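Local coordinates for protein fructose-bisphosphate aldolase (Slackia heliotrinireducens, PDB 4MOZ) that belongs to the DeoC/LacD family of aldolases and folds as a TIM barrel, here modelled as an assembly of five protein chains, at residues E21-I24 with D25-K29; I60-D64 with P65-F69; E218-T221 with S222-L226; A301-F305 with N306-D310. All blocks are in the same frame, centred on the assembly; numbering follows the deposited sequence.

Contact 1: residues E21-I24 with D25-K29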
loop_
_atom_site.group_PDB
_atom_site.type_symbol
_atom_site.label_atom_id
_atom_site.label_comp_id
_atom_site.label_asym_id
_atom_site.label_seq_id
_atom_site.Cartn_x
_atom_site.Cartn_y
_atom_site.Cartn_z
ATOM N N GLU C 21 6.296 -1.028 34.669
ATOM C CA GLU C 21 7.345 -0.322 35.413
ATOM C C GLU C 21 8.135 0.616 34.508
ATOM O O GLU C 21 8.459 1.734 34.905
ATOM C CB GLU C 21 8.280 -1.296 36.147
ATOM C CG GLU C 21 7.589 -2.178 37.182
ATOM C CD GLU C 21 6.694 -1.403 38.146
ATOM O OE1 GLU C 21 7.190 -0.490 38.839
ATOM O OE2 GLU C 21 5.486 -1.712 38.216
ATOM N N THR C 22 8.421 0.158 33.291
ATOM C CA THR C 22 9.067 0.978 32.271
ATOM C C THR C 22 8.225 2.214 31.945
ATOM O O THR C 22 8.760 3.319 31.832
ATOM C CB THR C 22 9.334 0.167 30.986
ATOM O OG1 THR C 22 10.101 -0.995 31.314
ATOM C CG2 THR C 22 10.108 0.992 29.966
ATOM N N TYR C 23 6.912 2.025 31.809
ATOM C CA TYR C 23 6.009 3.135 31.513
ATOM C C TYR C 23 6.041 4.185 32.612
ATOM O O TYR C 23 6.064 5.386 32.331
ATOM C CB TYR C 23 4.571 2.652 31.315
ATOM C CG TYR C 23 3.591 3.786 31.111
ATOM C CD1 TYR C 23 3.431 4.374 29.857
ATOM C CD2 TYR C 23 2.835 4.285 32.173
ATOM C CE1 TYR C 23 2.538 5.415 29.661
ATOM C CE2 TYR C 23 1.941 5.333 31.987
ATOM C CZ TYR C 23 1.797 5.890 30.729
ATOM O OH TYR C 23 0.917 6.926 30.525
ATOM N N ILE C 24 6.024 3.722 33.860
ATOM C CA ILE C 24 6.075 4.618 35.007
ATOM C C ILE C 24 7.434 5.314 35.047
ATOM O O ILE C 24 7.496 6.532 35.207
ATOM C CB ILE C 24 5.755 3.885 36.333
ATOM C CG1 ILE C 24 4.329 3.310 36.287
ATOM C CG2 ILE C 24 5.907 4.831 37.521
ATOM C CD1 ILE C 24 4.050 2.227 37.309
ATOM N N ASP C 25 8.511 4.546 34.868
ATOM C CA ASP C 25 9.853 5.119 34.757
ATOM C C ASP C 25 9.857 6.284 33.770
ATOM O O ASP C 25 10.362 7.363 34.073
ATOM C CB ASP C 25 10.868 4.064 34.301
ATOM C CG ASP C 25 11.204 3.047 35.381
ATOM O OD1 ASP C 25 10.829 3.238 36.557
ATOM O OD2 ASP C 25 11.855 2.038 35.042
ATOM N N ASN C 26 9.269 6.060 32.598
ATOM C CA ASN C 26 9.290 7.047 31.516
ATOM C C ASN C 26 8.387 8.247 31.770
ATOM O O ASN C 26 8.730 9.379 31.412
ATOM C CB ASN C 26 8.961 6.387 30.175
ATOM C CG ASN C 26 10.089 5.499 29.673
ATOM O OD1 ASN C 26 11.270 5.821 29.836
ATOM N ND2 ASN C 26 9.731 4.379 29.051
ATOM N N TYR C 27 7.239 7.995 32.393
ATOM C CA TYR C 27 6.325 9.063 32.768
ATOM C C TYR C 27 6.953 9.961 33.842
ATOM O O TYR C 27 6.843 11.188 33.776
ATOM C CB TYR C 27 5.007 8.484 33.266
ATOM C CG TYR C 27 3.875 9.478 33.253
ATOM C CD1 TYR C 27 3.680 10.363 34.313
ATOM C CD2 TYR C 27 2.989 9.531 32.177
ATOM C CE1 TYR C 27 2.634 11.275 34.298
ATOM C CE2 TYR C 27 1.945 10.436 32.153
ATOM C CZ TYR C 27 1.771 11.304 33.211
ATOM O OH TYR C 27 0.734 12.203 33.182
HETATM N N MSE C 28 7.614 9.338 34.818
HETATM C CA MSE C 28 8.330 10.070 35.870
HETATM C C MSE C 28 9.496 10.881 35.299
HETATM O O MSE C 28 9.675 12.041 35.663
HETATM C CB MSE C 28 8.830 9.124 36.970
HETATM C CG MSE C 28 7.727 8.471 37.794
HETATM SE SE MSE C 28 6.742 9.730 38.923
HETATM C CE MSE C 28 8.061 9.937 40.353
ATOM N N LYS C 29 10.277 10.274 34.405
ATOM C CA LYS C 29 11.379 10.977 33.754
ATOM C C LYS C 29 10.870 12.173 32.951
ATOM O O LYS C 29 11.338 13.297 33.133
ATOM C CB LYS C 29 12.157 10.040 32.837
ATOM C CG LYS C 29 13.149 9.122 33.527
ATOM C CD LYS C 29 13.856 8.290 32.470
ATOM C CE LYS C 29 14.531 7.061 33.048
ATOM N NZ LYS C 29 15.052 6.213 31.939
#
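Y23 and Y27, one helical turn apart, lie side by side and point the same way, and their contact is made by the end of the first ring against the flank of the second. The phenol oxygen of Y23 comes 3.7 Å from CD2 of Y27, and the two rings meet obliquely. Both side chains have CG anti to the backbone N (chi1 176° for Y23 and -161° for Y27), which sets them off on similar courses from the same helix face. The hydroxyl of Y23 is held beyond the segments by a hydrogen bond to D207, so the end of the ring that touches Y27 is also fixed from outside. On the next flank I24 and M28, a selenomethionine, run alongside each other, with the CG2 branch of I24 4.1 Å from CG of M28. All of this follows from an i to i+4 alpha-helical repeat: within helix 20-30 four successive backbone bonds join 21-24 to 25-29, among them the one from M28 N to O of I24 at 2.8 Å. The third side-by-side pair is T22 and N26, where the methyl CG2 of T22 lies 3.5 Å from ND2 of N26. That amide nitrogen has its hydrogen bond with the carbonyl of G170. Acidic E21 and D25 share a different partner: each forms a salt bridge with R6, which is likely to ease the repulsion between their carboxylates. R89 of a second subunit packs on Y23.

Contact 2: residues I60-D64 with P65-F69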
loop_
_atom_site.group_PDB
_atom_site.type_symbol
_atom_site.label_atom_id
_atom_site.label_comp_id
_atom_site.label_asym_id
_atom_site.label_seq_id
_atom_site.Cartn_x
_atom_site.Cartn_y
_atom_site.Cartn_z
ATOM N N ILE C 60 23.584 33.557 15.944
ATOM C CA ILE C 60 24.464 32.781 15.070
ATOM C C ILE C 60 24.754 31.356 15.573
ATOM O O ILE C 60 24.970 30.449 14.771
ATOM C CB ILE C 60 25.776 33.548 14.739
ATOM C CG1 ILE C 60 26.553 32.857 13.608
ATOM C CG2 ILE C 60 26.641 33.750 15.981
ATOM C CD1 ILE C 60 25.779 32.721 12.309
ATOM N N SER C 61 24.730 31.155 16.889
ATOM C CA SER C 61 24.962 29.820 17.453
ATOM C C SER C 61 23.860 28.808 17.096
ATOM O O SER C 61 24.097 27.602 17.128
ATOM C CB SER C 61 25.174 29.887 18.971
ATOM O OG SER C 61 24.010 30.356 19.631
ATOM N N ASP C 62 22.671 29.300 16.740
ATOM C CA ASP C 62 21.549 28.429 16.343
ATOM C C ASP C 62 21.732 27.757 14.968
ATOM O O ASP C 62 21.006 26.817 14.622
ATOM C CB ASP C 62 20.224 29.199 16.382
ATOM C CG ASP C 62 19.016 28.285 16.560
ATOM O OD1 ASP C 62 19.180 27.143 17.048
ATOM O OD2 ASP C 62 17.890 28.717 16.225
ATOM N N SER C 63 22.703 28.231 14.192
ATOM C CA SER C 63 23.004 27.619 12.903
ATOM C C SER C 63 23.752 26.284 13.041
ATOM O O SER C 63 23.834 25.523 12.086
ATOM C CB SER C 63 23.778 28.588 12.011
ATOM O OG SER C 63 25.037 28.879 12.577
ATOM N N ASP C 64 24.288 26.000 14.224
ATOM C CA ASP C 64 24.899 24.699 14.504
ATOM C C ASP C 64 23.903 23.859 15.307
ATOM O O ASP C 64 23.489 24.266 16.386
ATOM C CB ASP C 64 26.213 24.877 15.282
ATOM C CG ASP C 64 26.973 23.563 15.503
ATOM O OD1 ASP C 64 26.400 22.459 15.375
ATOM O OD2 ASP C 64 28.177 23.644 15.817
ATOM N N PRO C 65 23.513 22.688 14.779
ATOM C CA PRO C 65 22.537 21.810 15.438
ATOM C C PRO C 65 22.928 21.341 16.842
ATOM O O PRO C 65 22.042 21.028 17.639
ATOM C CB PRO C 65 22.454 20.611 14.497
ATOM C CG PRO C 65 22.823 21.165 13.167
ATOM C CD PRO C 65 23.882 22.185 13.445
ATOM N N GLU C 66 24.226 21.283 17.144
ATOM C CA GLU C 66 24.672 20.875 18.479
ATOM C C GLU C 66 24.178 21.840 19.570
ATOM O O GLU C 66 24.032 21.462 20.734
ATOM C CB GLU C 66 26.193 20.704 18.540
ATOM C CG GLU C 66 26.633 19.848 19.722
ATOM C CD GLU C 66 28.119 19.539 19.750
ATOM O OE1 GLU C 66 28.820 19.767 18.741
ATOM O OE2 GLU C 66 28.587 19.048 20.798
ATOM N N HIS C 67 23.923 23.083 19.168
ATOM C CA HIS C 67 23.256 24.090 19.996
ATOM C C HIS C 67 22.061 23.525 20.727
ATOM O O HIS C 67 21.908 23.745 21.935
ATOM C CB HIS C 67 22.842 25.253 19.102
ATOM C CG HIS C 67 22.292 26.451 19.840
ATOM N ND1 HIS C 67 23.009 27.139 20.749
ATOM C CD2 HIS C 67 21.062 27.102 19.732
ATOM C CE1 HIS C 67 22.269 28.164 21.215
ATOM N NE2 HIS C 67 21.079 28.140 20.588
ATOM N N LEU C 68 21.220 22.777 20.012
ATOM C CA LEU C 68 20.006 22.198 20.593
ATOM C C LEU C 68 20.324 21.232 21.728
ATOM O O LEU C 68 19.655 21.234 22.763
ATOM C CB LEU C 68 19.164 21.498 19.520
ATOM C CG LEU C 68 18.806 22.309 18.264
ATOM C CD1 LEU C 68 18.163 21.429 17.205
ATOM C CD2 LEU C 68 17.907 23.489 18.595
ATOM N N PHE C 69 21.354 20.415 21.537
ATOM C CA PHE C 69 21.729 19.420 22.536
ATOM C C PHE C 69 22.431 20.043 23.741
ATOM O O PHE C 69 22.291 19.553 24.864
ATOM C CB PHE C 69 22.572 18.315 21.901
ATOM C CG PHE C 69 21.787 17.413 20.984
ATOM C CD1 PHE C 69 21.579 17.762 19.646
ATOM C CD2 PHE C 69 21.245 16.219 21.457
ATOM C CE1 PHE C 69 20.850 16.938 18.802
ATOM C CE2 PHE C 69 20.519 15.392 20.615
ATOM C CZ PHE C 69 20.322 15.749 19.285
HETATM O O HOH W 1 29.321 21.822 17.215
#
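With chi1 of -173°, H67 swings its imidazole back from the first turn of its helix to the short 3-10 segment 60-63, and D62, whose CG is likewise anti to the backbone N, sends its carboxylate across to meet it. The two side chains cross at about a right angle, their planes 60° apart, and OD1 of D62 comes 3.3 Å from CD2 of H67. One face of the imidazole is covered near its rim by the backbone of S61 and D62, and OG of S61 lies 3.2 Å from CE1 of H67. The polar ends look elsewhere: OG of S61 bonds to D59, OD2 of D62 to ND1 of H274, and NE2 of H67 makes weak hydrogen bonds to the carbonyls of H274 and R276. D64 uses its two carboxylate oxygens separately. E66 N donates to OD1 of D64 over 3.0 Å with an N-H...O angle of 164°, meeting the oxygen from above the carboxylate plane. OD2 of D64 takes a water instead, at 2.6 Å; the same water donates to OE1 of E66, also at 2.6 Å, and so probably moderates the repulsion between two like charges, while OE2 of E66 is held by Y94. The carbonyl O of D64 in turn accepts from H67 N at 3.1 Å. P65 and E66 also pack against A231 and R235 of a third subunit. A side-chain cap from D64 at the start of helix 66-74 thus joins the loop to one of the outer helices of a TIM barrel.

Contact 3: residues E218-T221 with S222-L226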
loop_
_atom_site.group_PDB
_atom_site.type_symbol
_atom_site.label_atom_id
_atom_site.label_comp_id
_atom_site.label_asym_id
_atom_site.label_seq_id
_atom_site.Cartn_x
_atom_site.Cartn_y
_atom_site.Cartn_z
ATOM N N GLU C 218 -15.277 37.254 22.493
ATOM C CA GLU C 218 -15.985 38.268 23.280
ATOM C C GLU C 218 -16.240 37.758 24.697
ATOM O O GLU C 218 -16.060 38.486 25.674
ATOM C CB GLU C 218 -17.316 38.655 22.619
ATOM C CG GLU C 218 -17.235 38.989 21.130
ATOM C CD GLU C 218 -16.417 40.238 20.822
ATOM O OE1 GLU C 218 -16.378 41.171 21.658
ATOM O OE2 GLU C 218 -15.815 40.289 19.726
ATOM N N ASP C 219 -16.629 36.490 24.788
ATOM C CA ASP C 219 -17.003 35.863 26.047
ATOM C C ASP C 219 -15.802 35.509 26.936
ATOM O O ASP C 219 -15.846 35.714 28.155
ATOM C CB ASP C 219 -17.834 34.607 25.756
ATOM C CG ASP C 219 -18.756 34.233 26.905
ATOM O OD1 ASP C 219 -19.477 35.119 27.414
ATOM O OD2 ASP C 219 -18.771 33.045 27.288
ATOM N N LYS C 220 -14.738 34.985 26.328
ATOM C CA LYS C 220 -13.631 34.384 27.081
ATOM C C LYS C 220 -12.239 34.778 26.586
ATOM O O LYS C 220 -12.052 35.081 25.407
ATOM C CB LYS C 220 -13.752 32.859 27.053
ATOM C CG LYS C 220 -14.963 32.303 27.783
ATOM C CD LYS C 220 -14.961 30.784 27.745
ATOM C CE LYS C 220 -16.008 30.210 28.684
ATOM N NZ LYS C 220 -15.890 28.729 28.784
ATOM N N THR C 221 -11.267 34.761 27.496
ATOM C CA THR C 221 -9.863 34.939 27.132
ATOM C C THR C 221 -9.338 33.653 26.496
ATOM O O THR C 221 -9.983 32.599 26.583
ATOM C CB THR C 221 -8.971 35.277 28.348
ATOM O OG1 THR C 221 -8.860 34.132 29.201
ATOM C CG2 THR C 221 -9.525 36.461 29.142
ATOM N N SER C 222 -8.167 33.740 25.870
ATOM C CA SER C 222 -7.522 32.573 25.285
ATOM C C SER C 222 -7.434 31.418 26.282
ATOM O O SER C 222 -7.837 30.295 25.973
ATOM C CB SER C 222 -6.128 32.926 24.775
ATOM O OG SER C 222 -5.470 31.761 24.308
ATOM N N ALA C 223 -6.922 31.714 27.477
ATOM C CA ALA C 223 -6.711 30.710 28.517
ATOM C C ALA C 223 -8.022 30.133 29.042
ATOM O O ALA C 223 -8.082 28.960 29.407
ATOM C CB ALA C 223 -5.882 31.284 29.656
ATOM N N GLU C 224 -9.066 30.956 29.074
ATOM C CA GLU C 224 -10.392 30.493 29.482
ATOM C C GLU C 224 -10.990 29.533 28.452
ATOM O O GLU C 224 -11.607 28.531 28.819
ATOM C CB GLU C 224 -11.327 31.676 29.740
ATOM C CG GLU C 224 -11.044 32.391 31.054
ATOM C CD GLU C 224 -11.870 33.651 31.239
ATOM O OE1 GLU C 224 -12.427 34.169 30.245
ATOM O OE2 GLU C 224 -11.953 34.128 32.393
ATOM N N ASN C 225 -10.787 29.845 27.171
ATOM C CA ASN C 225 -11.180 28.966 26.068
ATOM C C ASN C 225 -10.434 27.628 26.081
ATOM O O ASN C 225 -11.016 26.584 25.782
ATOM C CB ASN C 225 -10.996 29.675 24.722
ATOM C CG ASN C 225 -12.178 30.563 24.359
ATOM O OD1 ASN C 225 -13.328 30.228 24.641
ATOM N ND2 ASN C 225 -11.900 31.693 23.714
ATOM N N LEU C 226 -9.153 27.672 26.446
ATOM C CA LEU C 226 -8.317 26.476 26.558
ATOM C C LEU C 226 -8.804 25.490 27.626
ATOM O O LEU C 226 -8.600 24.281 27.493
ATOM C CB LEU C 226 -6.857 26.862 26.831
ATOM C CG LEU C 226 -5.799 25.750 26.787
ATOM C CD1 LEU C 226 -5.693 25.131 25.398
ATOM C CD2 LEU C 226 -4.442 26.266 27.245
#
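T221 and E224 hold each other by two reciprocal bonds, and these make up the tight part of the contact. T221 N donates to OE1 of E224 at 3.0 Å, in a nearly straight bond (166°) that reaches the oxygen on its anti side, 35° out of the carboxylate plane. In return, E224 N donates to OG1 of T221 over 3.2 Å. This exchange is a capping box, with T221 as the N-cap of helix 222-232. It depends on the T221 hydroxyl standing between the backbone N and the carbonyl carbon (chi1 70°), a torsion that turns OG1 to the first turn, while the E224 chain extends beyond CG and brings its carboxylate back to the amide of T221. CG of E224 then rests 3.4 Å from OG1 of T221. A helical bond from N225 N to O of T221, 2.9 Å long, continues the turn. Looser by comparison is the flank where the extended K220 chain passes obliquely across the side chains of E224 and N225: CD of K220 lies 3.6 Å from OD1 of N225, a contact between an aliphatic carbon and an amide oxygen. NZ of K220 stays 6.6 Å from OE1 of E224, too far for a salt bridge, and makes a weak hydrogen bond to Y54 of a second subunit. D219 lies at the exposed margin. N225 is pinned through ND2 by V215 and T217, and OG of S222 bonds to P214, so the loop after strand 208-210 is folded onto the helix start. A223 and L226 face helix 248-260, and L226 also reaches strand 237-240.

Contact 4: residues A301-F305 with N306-D310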
loop_
_atom_site.group_PDB
_atom_site.type_symbol
_atom_site.label_atom_id
_atom_site.label_comp_id
_atom_site.label_asym_id
_atom_site.label_seq_id
_atom_site.Cartn_x
_atom_site.Cartn_y
_atom_site.Cartn_z
ATOM N N ALA C 301 9.965 33.690 38.115
ATOM C CA ALA C 301 10.421 33.033 36.890
ATOM C C ALA C 301 11.196 34.009 36.003
ATOM O O ALA C 301 12.230 33.655 35.438
ATOM C CB ALA C 301 9.246 32.440 36.132
ATOM N N LEU C 302 10.693 35.239 35.907
ATOM C CA LEU C 302 11.340 36.293 35.135
ATOM C C LEU C 302 12.729 36.627 35.687
ATOM O O LEU C 302 13.654 36.920 34.920
ATOM C CB LEU C 302 10.451 37.539 35.089
ATOM C CG LEU C 302 10.891 38.704 34.196
ATOM C CD1 LEU C 302 11.136 38.256 32.760
ATOM C CD2 LEU C 302 9.865 39.825 34.246
ATOM N N ALA C 303 12.864 36.566 37.013
ATOM C CA ALA C 303 14.152 36.746 37.687
ATOM C C ALA C 303 15.149 35.658 37.296
ATOM O O ALA C 303 16.349 35.927 37.165
ATOM C CB ALA C 303 13.970 36.781 39.197
ATOM N N VAL C 304 14.648 34.434 37.115
ATOM C CA VAL C 304 15.464 33.324 36.627
ATOM C C VAL C 304 15.892 33.580 35.178
ATOM O O VAL C 304 17.065 33.416 34.835
ATOM C CB VAL C 304 14.734 31.965 36.744
ATOM C CG1 VAL C 304 15.534 30.862 36.064
ATOM C CG2 VAL C 304 14.489 31.609 38.203
ATOM N N PHE C 305 14.945 33.998 34.340
ATOM C CA PHE C 305 15.254 34.334 32.953
ATOM C C PHE C 305 16.330 35.418 32.865
ATOM O O PHE C 305 17.248 35.324 32.041
ATOM C CB PHE C 305 14.002 34.782 32.189
ATOM C CG PHE C 305 14.305 35.387 30.843
ATOM C CD1 PHE C 305 14.671 34.580 29.766
ATOM C CD2 PHE C 305 14.246 36.765 30.654
ATOM C CE1 PHE C 305 14.964 35.138 28.528
ATOM C CE2 PHE C 305 14.539 37.328 29.419
ATOM C CZ PHE C 305 14.898 36.514 28.354
ATOM N N ASN C 306 16.204 36.438 33.715
ATOM C CA ASN C 306 17.125 37.572 33.718
ATOM C C ASN C 306 18.465 37.293 34.406
ATOM O O ASN C 306 19.338 38.157 34.444
ATOM C CB ASN C 306 16.447 38.808 34.323
ATOM C CG ASN C 306 15.445 39.447 33.377
ATOM O OD1 ASN C 306 15.700 39.575 32.179
ATOM N ND2 ASN C 306 14.303 39.860 33.913
ATOM N N GLY C 307 18.625 36.087 34.945
ATOM C CA GLY C 307 19.891 35.669 35.547
ATOM C C GLY C 307 20.096 36.147 36.970
ATOM O O GLY C 307 21.182 35.986 37.529
ATOM N N GLU C 308 19.050 36.728 37.554
ATOM C CA GLU C 308 19.087 37.210 38.932
ATOM C C GLU C 308 19.107 36.053 39.931
ATOM O O GLU C 308 19.685 36.170 41.009
ATOM C CB GLU C 308 17.903 38.142 39.206
ATOM C CG GLU C 308 17.980 39.465 38.454
ATOM C CD GLU C 308 16.633 40.155 38.295
ATOM O OE1 GLU C 308 15.723 39.920 39.122
ATOM O OE2 GLU C 308 16.486 40.946 37.336
ATOM N N GLU C 309 18.472 34.943 39.562
ATOM C CA GLU C 309 18.468 33.727 40.374
ATOM C C GLU C 309 18.746 32.535 39.471
ATOM O O GLU C 309 18.384 32.550 38.298
ATOM C CB GLU C 309 17.106 33.518 41.035
ATOM C CG GLU C 309 16.632 34.642 41.944
ATOM C CD GLU C 309 15.182 34.477 42.380
ATOM O OE1 GLU C 309 14.572 33.423 42.086
ATOM O OE2 GLU C 309 14.647 35.409 43.021
ATOM N N ASP C 310 19.378 31.504 40.019
ATOM C CA ASP C 310 19.541 30.247 39.298
ATOM C C ASP C 310 18.289 29.385 39.501
ATOM O O ASP C 310 17.438 29.712 40.327
ATOM C CB ASP C 310 20.805 29.519 39.774
ATOM C CG ASP C 310 21.287 28.458 38.787
ATOM O OD1 ASP C 310 20.725 28.350 37.676
ATOM O OD2 ASP C 310 22.239 27.724 39.125
HETATM O O HOH W 2 19.193 31.950 35.632
#
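N306, beside F305 and one turn on from L302, meets both through its amide. The backbone bonds come first in this contact: N306 N to O of L302, 2.9 Å, is an ordinary i to i+4 helical bond, and beyond it the chain breaks off in a Schellman motif. There the carbonyl of A303 receives E308 N at 2.8 Å, and also E309 N in a weak bond, while G307 N turns back to O of V304. G307 carries the positive phi (82°) that lets the chain leave the helix. A water then bridges the new loop to the old turn, donating to O of V304 and to O of E309. A CA-H...O contact also joins these two residues, O of E309 lying 3.5 Å from CA of V304, with an angle of 165° at the hydrogen. Van der Waals contacts form the second group. The amide of N306 is turned 59° from the F305 ring and puts OD1 of N306 3.5 Å from CD2 of F305, approaching the ring obliquely; the other arm of the amide, ND2 of N306, sits 3.6 Å from CG of L302. CB of A303 meets OE1 of E308 at 3.6 Å. The third group is ionic and reaches beyond the segments: E309 bridges back to R300 of its own helix, D310 across to K286 of helix 278-294. Helix 298-305 ends against helix 278-294, where V304 touches K286 and F305 touches L284 and A287, with L302 and F305 reaching K249 and A248 of helix 248-260.

From the N terminus the four contacts follow in series, none nested in or crossing another, and each joins residues that are consecutive in the chain. Contact 1 lies within helix 20-30, ahead of the first barrel strand, 37-41. Contact 2 closes the loop that leads into helix 66-74, between the first and second strands. Contact 3 closes the loop between the sixth strand, 208-210, and helix 222-232. Contact 4 comes after the eighth strand, where helix 298-305 ends. They do not touch: contacts 2 and 4 come nearest, about 12 Å between closest atoms, whereas the centres of contacts 2 and 3 are 36 Å apart.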